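Local coordinates for protein agmatine ureohydrolase (Thermoplasma volcanium GSS1, PDB 3PZL) that probably hydrolyses agmatine to putrescine and urea with two manganese ions bound per subunit, at residues D45-Y50 / E94-V99; S70-Y75 / F293-E298; C162-A167 / V197-S202; Y237-G242 / L276-N281. One frame throughout, in Å; residues are numbered along the deposited sequence.

Overall arrangement
All four contacts lie within one arginase-type alpha/beta fold with a parallel eight-stranded sheet. Interactions 2 and 3 are buried and apolar: interaction 2 sets a tyrosine ring against helix 281-303, and interaction 3 joins helix 163-171 to the edge strand 198-201. Interactions 1 and 4 are partly buried loop contacts. Interactions 1, 2 and 4 touch other subunits, interaction 3 none. Interaction 1 alone has a hydrogen bond between its segments, while interaction 4 sets an alanine methyl on a carboxylate. Interactions 1 and 4 touch where Tyr50 CD2 lies 3.5 Å from Gly242 O. Interactions 2 and 4 share helix 281-303, 4 at its start and 2 farther along. Interaction 3 lies nearest the manganese ions.

Interaction 1: residues D45-Y50 / E94-V99; sequences DNTSSY and EDVEYV
Asn46 reaches across to the backbone of Glu94 with its amide nitrogen, and this is the one hydrogen bond between the segments. ND2 of Asn46 donates to Glu94 O at 3.2 Å, with an N-H...O angle of 162°. An intermediate chi1 of -149° carries the Asn46 amide across to that carbonyl. The donor arrives in the plane of the Glu94 carbonyl on a lone pair, and the acceptor lies close to the plane of the Asn46 amide, so both flat groups are well placed for the bond. The other end of the amide is also held: Asn46 OD1 accepts from Arg52 NH1, so the two partners together fix which way round the amide sits. Asn46 ND2 also packs against the start of the Glu94 side chain, 3.6 Å from Glu94 CB. With Glu94 CG anti to its own carbonyl carbon (chi1 -70°) and the chain extended beyond it, the carboxylate is carried past the amide, and the aliphatic part makes the contact. In the arginase-type alpha/beta fold, segment 45-50 is part of the loop after strand 37-42, and residues 94 and 95 lead into helix 96-112. Asp95 is the N-cap of that helix, its OD2 accepting a weak bond from Tyr98 N. The first side-chain bond of Val96 points toward the other loop, and its CG2 comes to 4.4 Å from Thr47 OG1, which has a weak hydrogen bond to Asn159. The Thr47 side chain lies about 9 Å from a manganese ion. In the assembly, Met154 and Arg52 of the second subunit pack on Glu94 and Asn46.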
loop_
_atom_site.group_PDB
_atom_site.type_symbol
_atom_site.label_atom_id
_atom_site.label_comp_id
_atom_site.label_asym_id
_atom_site.label_seq_id
_atom_site.Cartn_x
_atom_site.Cartn_y
_atom_site.Cartn_z
ATOM N N ASP B 45 17.068 -16.173 -0.337
ATOM C CA ASP B 45 15.714 -16.084 -0.847
ATOM C C ASP B 45 15.549 -16.839 -2.139
ATOM O O ASP B 45 14.424 -17.027 -2.604
ATOM C CB ASP B 45 15.459 -14.610 -1.165
ATOM C CG ASP B 45 14.061 -14.247 -0.987
ATOM O OD1 ASP B 45 13.257 -15.217 -0.883
ATOM O OD2 ASP B 45 13.756 -13.016 -0.952
ATOM N N ASN B 46 16.676 -17.225 -2.730
ATOM C CA ASN B 46 16.728 -17.564 -4.137
ATOM C C ASN B 46 16.255 -18.979 -4.435
ATOM O O ASN B 46 16.844 -19.709 -5.244
ATOM C CB ASN B 46 18.136 -17.317 -4.697
ATOM C CG ASN B 46 18.107 -16.931 -6.145
ATOM O OD1 ASN B 46 17.255 -16.137 -6.562
ATOM N ND2 ASN B 46 19.014 -17.508 -6.928
ATOM N N THR B 47 15.179 -19.363 -3.778
ATOM C CA THR B 47 14.512 -20.602 -4.118
ATOM C C THR B 47 12.994 -20.406 -3.948
ATOM O O THR B 47 12.207 -21.324 -4.220
ATOM C CB THR B 47 15.088 -21.805 -3.274
ATOM O OG1 THR B 47 15.364 -22.920 -4.122
ATOM C CG2 THR B 47 14.161 -22.244 -2.190
ATOM N N SER B 48 12.607 -19.205 -3.512
ATOM C CA SER B 48 11.227 -18.919 -3.119
ATOM C C SER B 48 10.398 -18.476 -4.304
ATOM O O SER B 48 10.748 -17.528 -4.992
ATOM C CB SER B 48 11.175 -17.826 -2.034
ATOM O OG SER B 48 11.646 -18.309 -0.788
ATOM N N SER B 49 9.283 -19.146 -4.529
ATOM C CA SER B 49 8.557 -18.909 -5.758
ATOM C C SER B 49 7.436 -17.900 -5.632
ATOM O O SER B 49 7.375 -16.944 -6.417
ATOM C CB SER B 49 7.989 -20.198 -6.313
ATOM O OG SER B 49 7.227 -19.867 -7.461
ATOM N N TYR B 50 6.539 -18.127 -4.664
ATOM C CA TYR B 50 5.309 -17.367 -4.607
ATOM C C TYR B 50 5.489 -15.873 -4.206
ATOM O O TYR B 50 5.394 -14.989 -5.050
ATOM C CB TYR B 50 4.259 -18.083 -3.773
ATOM C CG TYR B 50 2.929 -17.386 -3.887
ATOM C CD1 TYR B 50 2.318 -17.261 -5.113
ATOM C CD2 TYR B 50 2.292 -16.838 -2.779
ATOM C CE1 TYR B 50 1.126 -16.620 -5.254
ATOM C CE2 TYR B 50 1.086 -16.215 -2.908
ATOM C CZ TYR B 50 0.519 -16.089 -4.173
ATOM O OH TYR B 50 -0.699 -15.466 -4.382
ATOM N N GLU B 94 23.409 -16.086 -4.467
ATOM C CA GLU B 94 22.351 -16.754 -5.225
ATOM C C GLU B 94 22.422 -18.266 -5.111
ATOM O O GLU B 94 21.520 -18.977 -5.571
ATOM C CB GLU B 94 22.375 -16.313 -6.677
ATOM C CG GLU B 94 21.911 -14.844 -6.841
ATOM C CD GLU B 94 21.565 -14.423 -8.281
ATOM O OE1 GLU B 94 21.949 -15.144 -9.240
ATOM O OE2 GLU B 94 20.945 -13.333 -8.457
ATOM N N ASP B 95 23.483 -18.742 -4.467
ATOM C CA ASP B 95 23.777 -20.160 -4.387
ATOM C C ASP B 95 23.351 -20.829 -3.051
ATOM O O ASP B 95 23.924 -20.545 -1.984
ATOM C CB ASP B 95 25.273 -20.385 -4.658
ATOM C CG ASP B 95 25.664 -21.849 -4.562
ATOM O OD1 ASP B 95 24.797 -22.742 -4.822
ATOM O OD2 ASP B 95 26.839 -22.098 -4.222
ATOM N N VAL B 96 22.367 -21.730 -3.138
ATOM C CA VAL B 96 21.810 -22.411 -1.960
ATOM C C VAL B 96 22.880 -23.230 -1.222
ATOM O O VAL B 96 23.050 -23.075 -0.010
ATOM C CB VAL B 96 20.557 -23.303 -2.304
ATOM C CG1 VAL B 96 19.704 -23.547 -1.075
ATOM C CG2 VAL B 96 19.710 -22.645 -3.354
ATOM N N GLU B 97 23.603 -24.083 -1.949
ATOM C CA GLU B 97 24.648 -24.907 -1.339
ATOM C C GLU B 97 25.624 -24.036 -0.584
ATOM O O GLU B 97 25.953 -24.340 0.545
ATOM C CB GLU B 97 25.401 -25.753 -2.362
ATOM C CG GLU B 97 24.666 -27.006 -2.861
ATOM C CD GLU B 97 24.717 -27.129 -4.421
ATOM O OE1 GLU B 97 25.656 -26.572 -5.069
ATOM O OE2 GLU B 97 23.799 -27.773 -5.009
ATOM N N TYR B 98 26.076 -22.947 -1.193
ATOM C CA TYR B 98 27.005 -22.037 -0.515
ATOM C C TYR B 98 26.505 -21.455 0.819
ATOM O O TYR B 98 27.297 -21.307 1.767
ATOM C CB TYR B 98 27.453 -20.907 -1.441
ATOM C CG TYR B 98 28.397 -19.924 -0.780
ATOM C CD1 TYR B 98 29.698 -20.299 -0.419
ATOM C CD2 TYR B 98 27.980 -18.617 -0.510
ATOM C CE1 TYR B 98 30.562 -19.393 0.202
ATOM C CE2 TYR B 98 28.835 -17.700 0.096
ATOM C CZ TYR B 98 30.124 -18.092 0.450
ATOM O OH TYR B 98 30.951 -17.165 1.056
ATOM N N VAL B 99 25.217 -21.114 0.896
ATOM C CA VAL B 99 24.644 -20.587 2.137
ATOM C C VAL B 99 24.512 -21.693 3.199
ATOM O O VAL B 99 25.038 -21.570 4.308
ATOM C CB VAL B 99 23.298 -19.879 1.895
ATOM C CG1 VAL B 99 22.584 -19.632 3.204
ATOM C CG2 VAL B 99 23.500 -18.555 1.198
#

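Interaction 2: residues S70-Y75 / F293-E298; sequences SYEYSY and FIASRE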
loop_
_atom_site.group_PDB
_atom_site.type_symbol
_atom_site.label_atom_id
_atom_site.label_comp_id
_atom_site.label_asym_id
_atom_site.label_seq_id
_atom_site.Cartn_x
_atom_site.Cartn_y
_atom_site.Cartn_z
ATOM N N SER B 70 12.499 -3.960 26.971
ATOM C CA SER B 70 13.655 -4.798 27.248
ATOM C C SER B 70 13.337 -5.845 28.330
ATOM O O SER B 70 14.077 -6.826 28.534
ATOM C CB SER B 70 14.852 -3.963 27.664
ATOM O OG SER B 70 15.018 -2.862 26.797
ATOM N N TYR B 71 12.224 -5.647 29.028
ATOM C CA TYR B 71 11.856 -6.549 30.093
ATOM C C TYR B 71 10.598 -7.284 29.702
ATOM O O TYR B 71 9.612 -6.662 29.270
ATOM C CB TYR B 71 11.618 -5.758 31.371
ATOM C CG TYR B 71 11.095 -6.571 32.520
ATOM C CD1 TYR B 71 9.720 -6.693 32.745
ATOM C CD2 TYR B 71 11.972 -7.204 33.393
ATOM C CE1 TYR B 71 9.234 -7.438 33.811
ATOM C CE2 TYR B 71 11.505 -7.951 34.459
ATOM C CZ TYR B 71 10.130 -8.071 34.670
ATOM O OH TYR B 71 9.657 -8.808 35.741
ATOM N N GLU B 72 10.618 -8.605 29.854
ATOM C CA GLU B 72 9.487 -9.413 29.463
ATOM C C GLU B 72 8.621 -9.761 30.667
ATOM O O GLU B 72 9.011 -10.516 31.556
ATOM C CB GLU B 72 9.913 -10.670 28.702
ATOM C CG GLU B 72 8.770 -11.671 28.575
ATOM C CD GLU B 72 7.900 -11.447 27.379
ATOM O OE1 GLU B 72 8.401 -10.906 26.382
ATOM O OE2 GLU B 72 6.729 -11.801 27.407
ATOM N N TYR B 73 7.417 -9.213 30.661
ATOM C CA TYR B 73 6.525 -9.232 31.816
ATOM C C TYR B 73 6.146 -10.648 32.258
ATOM O O TYR B 73 6.184 -10.981 33.434
ATOM C CB TYR B 73 5.283 -8.412 31.461
ATOM C CG TYR B 73 4.247 -8.327 32.528
ATOM C CD1 TYR B 73 2.928 -8.721 32.281
ATOM C CD2 TYR B 73 4.574 -7.823 33.793
ATOM C CE1 TYR B 73 1.964 -8.627 33.287
ATOM C CE2 TYR B 73 3.620 -7.739 34.803
ATOM C CZ TYR B 73 2.332 -8.143 34.547
ATOM O OH TYR B 73 1.417 -8.051 35.567
ATOM N N SER B 74 5.803 -11.486 31.297
ATOM C CA SER B 74 5.292 -12.793 31.581
ATOM C C SER B 74 6.365 -13.761 32.060
ATOM O O SER B 74 6.070 -14.869 32.468
ATOM C CB SER B 74 4.633 -13.342 30.334
ATOM O OG SER B 74 3.618 -12.464 29.915
ATOM N N TYR B 75 7.620 -13.371 31.991
ATOM C CA TYR B 75 8.680 -14.256 32.439
ATOM C C TYR B 75 9.541 -13.648 33.540
ATOM O O TYR B 75 10.280 -14.342 34.211
ATOM C CB TYR B 75 9.502 -14.691 31.252
ATOM C CG TYR B 75 8.675 -15.407 30.207
ATOM C CD1 TYR B 75 8.273 -16.729 30.386
ATOM C CD2 TYR B 75 8.304 -14.766 29.039
ATOM C CE1 TYR B 75 7.511 -17.389 29.429
ATOM C CE2 TYR B 75 7.557 -15.399 28.073
ATOM C CZ TYR B 75 7.163 -16.715 28.268
ATOM O OH TYR B 75 6.403 -17.338 27.288
ATOM N N PHE B 293 11.508 -16.929 23.378
ATOM C CA PHE B 293 12.460 -18.005 23.485
ATOM C C PHE B 293 13.530 -17.713 24.526
ATOM O O PHE B 293 13.754 -18.524 25.434
ATOM C CB PHE B 293 13.107 -18.258 22.150
ATOM C CG PHE B 293 14.247 -19.195 22.213
ATOM C CD1 PHE B 293 14.047 -20.551 22.074
ATOM C CD2 PHE B 293 15.523 -18.735 22.409
ATOM C CE1 PHE B 293 15.114 -21.426 22.105
ATOM C CE2 PHE B 293 16.591 -19.615 22.458
ATOM C CZ PHE B 293 16.389 -20.954 22.293
ATOM N N ILE B 294 14.187 -16.563 24.409
ATOM C CA ILE B 294 15.253 -16.210 25.328
ATOM C C ILE B 294 14.710 -16.100 26.755
ATOM O O ILE B 294 15.243 -16.735 27.664
ATOM C CB ILE B 294 16.005 -14.897 24.879
ATOM C CG1 ILE B 294 16.745 -15.120 23.564
ATOM C CG2 ILE B 294 16.974 -14.424 25.909
ATOM C CD1 ILE B 294 17.298 -13.874 22.996
ATOM N N ALA B 295 13.644 -15.318 26.932
ATOM C CA ALA B 295 13.102 -15.037 28.251
ATOM C C ALA B 295 12.671 -16.301 28.965
ATOM O O ALA B 295 13.037 -16.516 30.109
ATOM C CB ALA B 295 11.948 -13.997 28.198
ATOM N N SER B 296 11.888 -17.140 28.311
ATOM C CA SER B 296 11.383 -18.327 28.994
ATOM C C SER B 296 12.506 -19.304 29.321
ATOM O O SER B 296 12.425 -20.060 30.294
ATOM C CB SER B 296 10.323 -19.036 28.175
ATOM O OG SER B 296 10.921 -19.601 27.039
ATOM N N ARG B 297 13.554 -19.299 28.508
ATOM C CA ARG B 297 14.720 -20.115 28.810
ATOM C C ARG B 297 15.489 -19.579 30.018
ATOM O O ARG B 297 15.963 -20.361 30.845
ATOM C CB ARG B 297 15.649 -20.206 27.600
ATOM C CG ARG B 297 16.776 -21.171 27.787
ATOM C CD ARG B 297 17.426 -21.499 26.462
ATOM N NE ARG B 297 18.338 -22.641 26.567
ATOM C CZ ARG B 297 19.580 -22.548 27.018
ATOM N NH1 ARG B 297 20.045 -21.366 27.383
ATOM N NH2 ARG B 297 20.359 -23.621 27.085
ATOM N N GLU B 298 15.606 -18.256 30.122
ATOM C CA GLU B 298 16.285 -17.647 31.243
ATOM C C GLU B 298 15.513 -17.881 32.515
ATOM O O GLU B 298 16.124 -18.032 33.583
ATOM C CB GLU B 298 16.507 -16.140 31.027
ATOM C CG GLU B 298 17.619 -15.784 30.028
ATOM C CD GLU B 298 18.988 -16.317 30.432
ATOM O OE1 GLU B 298 19.491 -15.933 31.490
ATOM O OE2 GLU B 298 19.583 -17.102 29.685
#
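This is a buried, mainly apolar contact without hydrogen bonds between its segments, where the connection of the small antiparallel pair of strands 71-72 and 77-78 lies against the long C-terminal helix 281-303. Tyr75 is the main side chain on the connection. Its CG stands anti to its own carbonyl carbon (chi1 -59°), which directs the ring at the helix, where it meets two successive residues. Ser296 CB sits over one face, 3.5 Å from Tyr75 CE1, while Ser74 CB lies above the opposite face, toward the rim. Ala295 meets the ring obliquely, its CB 3.8 Å from Tyr75 CD2. The same methyl group lies 3.9 Å from Glu72 CB, so it rests against both neighbouring side chains. Glu72 CG reaches the edge of the Tyr75 ring in its plane, and the bend of the chain at chi2 (87°) turns the carboxylate away to a salt bridge with Lys288, farther back on the helix. Arg255 and Glu259 of helix 251-261 also pack on Tyr75. Ser296 OG is bonded to Val292 O and to the hydroxyl of Ser262, while its CB faces the ring. The polar ends of Glu72 and Ser296 thus find their partners outside the two segments, and what joins connection to helix directly is van der Waals packing of methyl, methylene and ring carbons.

Interaction 3: residues C162-A167 / V197-S202; sequences CVTRRA and VSFISS
Thr164 CG2 is the one atom of helix 163-171 that makes the close contacts here, and it meets two side chains of the strand region. It lies 4.1 Å from Phe199 CZ, approaching the ring obliquely, and 4.2 Å from Val197 CG2. These are ordinary van der Waals distances, and no hydrogen bond joins the segments. The Thr164 rotamer (chi1 -57°) turns OG1 to the side of the backbone nitrogen and puts the methyl, not the hydroxyl, against Phe199 and Val197. Val197 uses both branches: while CG2 meets the threonine, CG1 lies over one face of the Phe199 ring toward the rim, 3.7 Å above its plane. The Phe199 side chain runs opposite to that of Thr164, bringing its far end, CZ, to the helix. Strand 198-201 is the outermost strand on one side of the parallel sheet of this arginase-type alpha/beta fold, paired with strand 176-180, and the contact packs helix 163-171 against side chains at its start. Phe199 is further held by a ring stack with Phe194, and Val197 by packing on Ile176. On the helix side, Thr164 is tied through a backbone hydrogen bond to Asp148, a manganese ligand, and its side chain lies about 6 Å from a manganese ion.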
loop_
_atom_site.group_PDB
_atom_site.type_symbol
_atom_site.label_atom_id
_atom_site.label_comp_id
_atom_site.label_asym_id
_atom_site.label_seq_id
_atom_site.Cartn_x
_atom_site.Cartn_y
_atom_site.Cartn_z
ATOM N N CYS B 162 11.942 -28.774 0.343
ATOM C CA CYS B 162 12.539 -30.086 0.536
ATOM C C CYS B 162 13.270 -30.152 1.864
ATOM O O CYS B 162 13.898 -31.179 2.174
ATOM C CB CYS B 162 13.545 -30.370 -0.569
ATOM S SG CYS B 162 12.926 -30.246 -2.230
ATOM N N VAL B 163 13.192 -29.069 2.645
ATOM C CA VAL B 163 13.930 -28.990 3.906
ATOM C C VAL B 163 13.717 -30.227 4.806
ATOM O O VAL B 163 14.684 -30.801 5.309
ATOM C CB VAL B 163 13.734 -27.631 4.649
ATOM C CG1 VAL B 163 12.332 -27.314 4.766
ATOM C CG2 VAL B 163 14.347 -27.655 6.040
ATOM N N THR B 164 12.472 -30.656 4.982
ATOM C CA THR B 164 12.196 -31.796 5.858
ATOM C C THR B 164 12.850 -33.056 5.334
ATOM O O THR B 164 13.335 -33.860 6.105
ATOM C CB THR B 164 10.682 -32.048 6.070
ATOM O OG1 THR B 164 10.066 -30.870 6.606
ATOM C CG2 THR B 164 10.472 -33.189 7.058
ATOM N N ARG B 165 12.856 -33.219 4.019
ATOM C CA ARG B 165 13.397 -34.404 3.407
ATOM C C ARG B 165 14.876 -34.485 3.681
ATOM O O ARG B 165 15.376 -35.505 4.139
ATOM C CB ARG B 165 13.171 -34.368 1.915
ATOM C CG ARG B 165 13.396 -35.703 1.260
ATOM C CD ARG B 165 12.106 -36.472 1.143
ATOM N NE ARG B 165 12.382 -37.863 0.795
ATOM C CZ ARG B 165 11.527 -38.684 0.188
ATOM N NH1 ARG B 165 10.309 -38.261 -0.169
ATOM N NH2 ARG B 165 11.896 -39.938 -0.065
ATOM N N ARG B 166 15.570 -33.394 3.397
ATOM C CA ARG B 166 16.997 -33.293 3.664
ATOM C C ARG B 166 17.302 -33.463 5.156
ATOM O O ARG B 166 18.412 -33.879 5.521
ATOM C CB ARG B 166 17.535 -31.964 3.122
ATOM C CG ARG B 166 18.612 -32.054 2.023
ATOM C CD ARG B 166 18.468 -33.230 1.062
ATOM N NE ARG B 166 17.484 -32.933 0.034
ATOM C CZ ARG B 166 16.569 -33.795 -0.401
ATOM N NH1 ARG B 166 16.493 -35.025 0.113
ATOM N NH2 ARG B 166 15.716 -33.414 -1.342
ATOM N N ALA B 167 16.317 -33.175 6.007
ATOM C CA ALA B 167 16.479 -33.351 7.450
ATOM C C ALA B 167 16.455 -34.829 7.848
ATOM O O ALA B 167 17.291 -35.279 8.623
ATOM C CB ALA B 167 15.430 -32.564 8.208
ATOM N N VAL B 197 8.542 -39.469 9.693
ATOM C CA VAL B 197 8.534 -38.184 10.375
ATOM C C VAL B 197 7.184 -38.026 11.019
ATOM O O VAL B 197 6.162 -38.484 10.485
ATOM C CB VAL B 197 8.808 -36.958 9.415
ATOM C CG1 VAL B 197 8.401 -35.656 10.063
ATOM C CG2 VAL B 197 10.292 -36.903 8.962
ATOM N N SER B 198 7.188 -37.374 12.171
ATOM C CA SER B 198 5.955 -37.055 12.864
ATOM C C SER B 198 5.363 -35.751 12.317
ATOM O O SER B 198 5.971 -34.685 12.436
ATOM C CB SER B 198 6.231 -36.957 14.366
ATOM O OG SER B 198 5.108 -37.370 15.116
ATOM N N PHE B 199 4.195 -35.841 11.687
ATOM C CA PHE B 199 3.539 -34.651 11.156
ATOM C C PHE B 199 2.264 -34.425 11.937
ATOM O O PHE B 199 1.420 -35.309 12.031
ATOM C CB PHE B 199 3.205 -34.796 9.660
ATOM C CG PHE B 199 4.400 -34.723 8.743
ATOM C CD1 PHE B 199 4.842 -35.852 8.056
ATOM C CD2 PHE B 199 5.075 -33.513 8.536
ATOM C CE1 PHE B 199 5.944 -35.774 7.196
ATOM C CE2 PHE B 199 6.185 -33.439 7.680
ATOM C CZ PHE B 199 6.612 -34.560 7.008
ATOM N N ILE B 200 2.115 -33.237 12.498
ATOM C CA ILE B 200 0.918 -32.931 13.230
ATOM C C ILE B 200 0.190 -31.788 12.550
ATOM O O ILE B 200 0.727 -30.663 12.386
ATOM C CB ILE B 200 1.246 -32.656 14.686
ATOM C CG1 ILE B 200 1.793 -33.931 15.300
ATOM C CG2 ILE B 200 0.012 -32.227 15.465
ATOM C CD1 ILE B 200 2.813 -33.677 16.346
ATOM N N SER B 201 -1.036 -32.099 12.137
ATOM C CA SER B 201 -1.860 -31.173 11.387
ATOM C C SER B 201 -2.351 -30.024 12.260
ATOM O O SER B 201 -2.652 -30.234 13.425
ATOM C CB SER B 201 -3.053 -31.913 10.763
ATOM O OG SER B 201 -4.060 -32.157 11.736
ATOM N N SER B 202 -2.475 -28.829 11.680
ATOM C CA SER B 202 -3.075 -27.721 12.401
ATOM C C SER B 202 -4.477 -28.052 12.906
ATOM O O SER B 202 -4.941 -27.460 13.868
ATOM C CB SER B 202 -3.091 -26.444 11.542
ATOM O OG SER B 202 -3.980 -26.567 10.455
#

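Interaction 4: residues Y237-G242 / L276-N281; sequences YAPAVG and LYDNGN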
loop_
_atom_site.group_PDB
_atom_site.type_symbol
_atom_site.label_atom_id
_atom_site.label_comp_id
_atom_site.label_asym_id
_atom_site.label_seq_id
_atom_site.Cartn_x
_atom_site.Cartn_y
_atom_site.Cartn_z
ATOM N N TYR B 237 -2.517 -13.853 11.957
ATOM C CA TYR B 237 -1.508 -13.427 12.930
ATOM C C TYR B 237 -0.189 -13.156 12.259
ATOM O O TYR B 237 0.562 -12.330 12.724
ATOM C CB TYR B 237 -1.303 -14.458 14.018
ATOM C CG TYR B 237 -2.541 -14.848 14.772
ATOM C CD1 TYR B 237 -3.067 -14.033 15.764
ATOM C CD2 TYR B 237 -3.182 -16.052 14.506
ATOM C CE1 TYR B 237 -4.193 -14.408 16.472
ATOM C CE2 TYR B 237 -4.310 -16.447 15.218
ATOM C CZ TYR B 237 -4.810 -15.624 16.196
ATOM O OH TYR B 237 -5.921 -16.035 16.913
ATOM N N ALA B 238 0.073 -13.834 11.156
ATOM C CA ALA B 238 1.286 -13.612 10.353
ATOM C C ALA B 238 0.895 -13.396 8.876
ATOM O O ALA B 238 1.090 -14.278 8.050
ATOM C CB ALA B 238 2.208 -14.821 10.480
ATOM N N PRO B 239 0.293 -12.250 8.544
ATOM C CA PRO B 239 -0.196 -11.955 7.184
ATOM C C PRO B 239 0.872 -11.975 6.086
ATOM O O PRO B 239 0.543 -12.111 4.908
ATOM C CB PRO B 239 -0.694 -10.508 7.302
ATOM C CG PRO B 239 -0.955 -10.292 8.737
ATOM C CD PRO B 239 -0.009 -11.156 9.488
ATOM N N ALA B 240 2.128 -11.807 6.456
ATOM C CA ALA B 240 3.164 -11.523 5.476
ATOM C C ALA B 240 4.079 -12.729 5.224
ATOM O O ALA B 240 5.200 -12.583 4.768
ATOM C CB ALA B 240 3.957 -10.371 5.937
ATOM N N VAL B 241 3.616 -13.924 5.531
ATOM C CA VAL B 241 4.397 -15.105 5.188
ATOM C C VAL B 241 4.465 -15.331 3.655
ATOM O O VAL B 241 3.571 -14.910 2.904
ATOM C CB VAL B 241 3.844 -16.338 5.911
ATOM C CG1 VAL B 241 4.058 -16.178 7.391
ATOM C CG2 VAL B 241 2.371 -16.507 5.602
ATOM N N GLY B 242 5.521 -16.013 3.210
ATOM C CA GLY B 242 5.810 -16.197 1.776
ATOM C C GLY B 242 4.807 -17.092 1.059
ATOM O O GLY B 242 4.557 -16.899 -0.132
ATOM N N LEU B 276 7.695 -6.972 3.072
ATOM C CA LEU B 276 7.092 -6.178 1.983
ATOM C C LEU B 276 5.572 -6.341 1.902
ATOM O O LEU B 276 4.854 -5.459 1.350
ATOM C CB LEU B 276 7.704 -6.542 0.617
ATOM C CG LEU B 276 9.250 -6.480 0.499
ATOM C CD1 LEU B 276 9.795 -7.051 -0.840
ATOM C CD2 LEU B 276 9.793 -5.064 0.759
ATOM N N TYR B 277 5.083 -7.438 2.478
ATOM C CA TYR B 277 3.677 -7.781 2.351
ATOM C C TYR B 277 2.744 -7.336 3.459
ATOM O O TYR B 277 1.560 -7.632 3.383
ATOM C CB TYR B 277 3.508 -9.255 2.096
ATOM C CG TYR B 277 3.845 -9.617 0.671
ATOM C CD1 TYR B 277 5.185 -9.844 0.289
ATOM C CD2 TYR B 277 2.818 -9.716 -0.313
ATOM C CE1 TYR B 277 5.502 -10.164 -1.013
ATOM C CE2 TYR B 277 3.131 -10.048 -1.635
ATOM C CZ TYR B 277 4.477 -10.255 -1.976
ATOM O OH TYR B 277 4.791 -10.590 -3.264
ATOM N N ASP B 278 3.258 -6.594 4.448
ATOM C CA ASP B 278 2.390 -5.950 5.450
ATOM C C ASP B 278 3.040 -4.694 5.991
ATOM O O ASP B 278 4.059 -4.260 5.471
ATOM C CB ASP B 278 1.960 -6.900 6.594
ATOM C CG ASP B 278 3.071 -7.159 7.631
ATOM O OD1 ASP B 278 4.196 -6.615 7.531
ATOM O OD2 ASP B 278 2.826 -7.933 8.584
ATOM N N ASN B 279 2.443 -4.117 7.032
ATOM C CA ASN B 279 2.961 -2.884 7.637
ATOM C C ASN B 279 3.836 -3.075 8.852
ATOM O O ASN B 279 4.228 -2.099 9.488
ATOM C CB ASN B 279 1.815 -1.945 7.972
ATOM C CG ASN B 279 1.406 -1.122 6.784
ATOM O OD1 ASN B 279 2.256 -0.683 5.981
ATOM N ND2 ASN B 279 0.108 -0.882 6.661
ATOM N N GLY B 280 4.145 -4.324 9.192
ATOM C CA GLY B 280 5.079 -4.571 10.293
ATOM C C GLY B 280 4.582 -5.575 11.315
ATOM O O GLY B 280 5.380 -6.059 12.130
ATOM N N ASN B 281 3.295 -5.937 11.261
ATOM C CA ASN B 281 2.757 -6.784 12.314
ATOM C C ASN B 281 3.386 -8.162 12.333
ATOM O O ASN B 281 3.521 -8.782 13.395
ATOM C CB ASN B 281 1.222 -6.832 12.316
ATOM C CG ASN B 281 0.588 -5.485 12.787
ATOM O OD1 ASN B 281 1.285 -4.549 13.212
ATOM N ND2 ASN B 281 -0.735 -5.385 12.684
#
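Two loops at the carboxyl ends of parallel strands 223-229 and 265-271 meet here, at a subunit interface of the hexamer and beside an Asx turn that leads into helix 281-303. Ala240, in the type I beta turn from Ala238 to Val241, presents its methyl group to the second loop. Ala240 CB lies 3.7 Å from Asp278 CG and 4.0 Å from Tyr277 CB, touching a carboxylate and a methylene group. The Tyr277 ring leads away from this turn. Pro239 adds a looser approach, its CD 4.4 Å from Asp278 OD2. With CG between the backbone nitrogen and carbonyl carbon (chi1 76°), the Asp278 carboxylate is folded back near its own chain, where OD1 accepts from Gly280 N at 2.8 Å from well above the carboxylate plane, closing the Asx turn. OD2 is bonded to Thr282 OG1, and the same hydroxyl is bonded to Ala240 N, linking the two loops through a third residue. At the interfaces, Pro239 O accepts from Asn281 ND2 of the third subunit. Both carboxylate oxygens of Asp278 are therefore engaged, which would be consistent with its charge being largely met by N-H and hydroxyl partners, although Ala240 offers it only a methyl carbon.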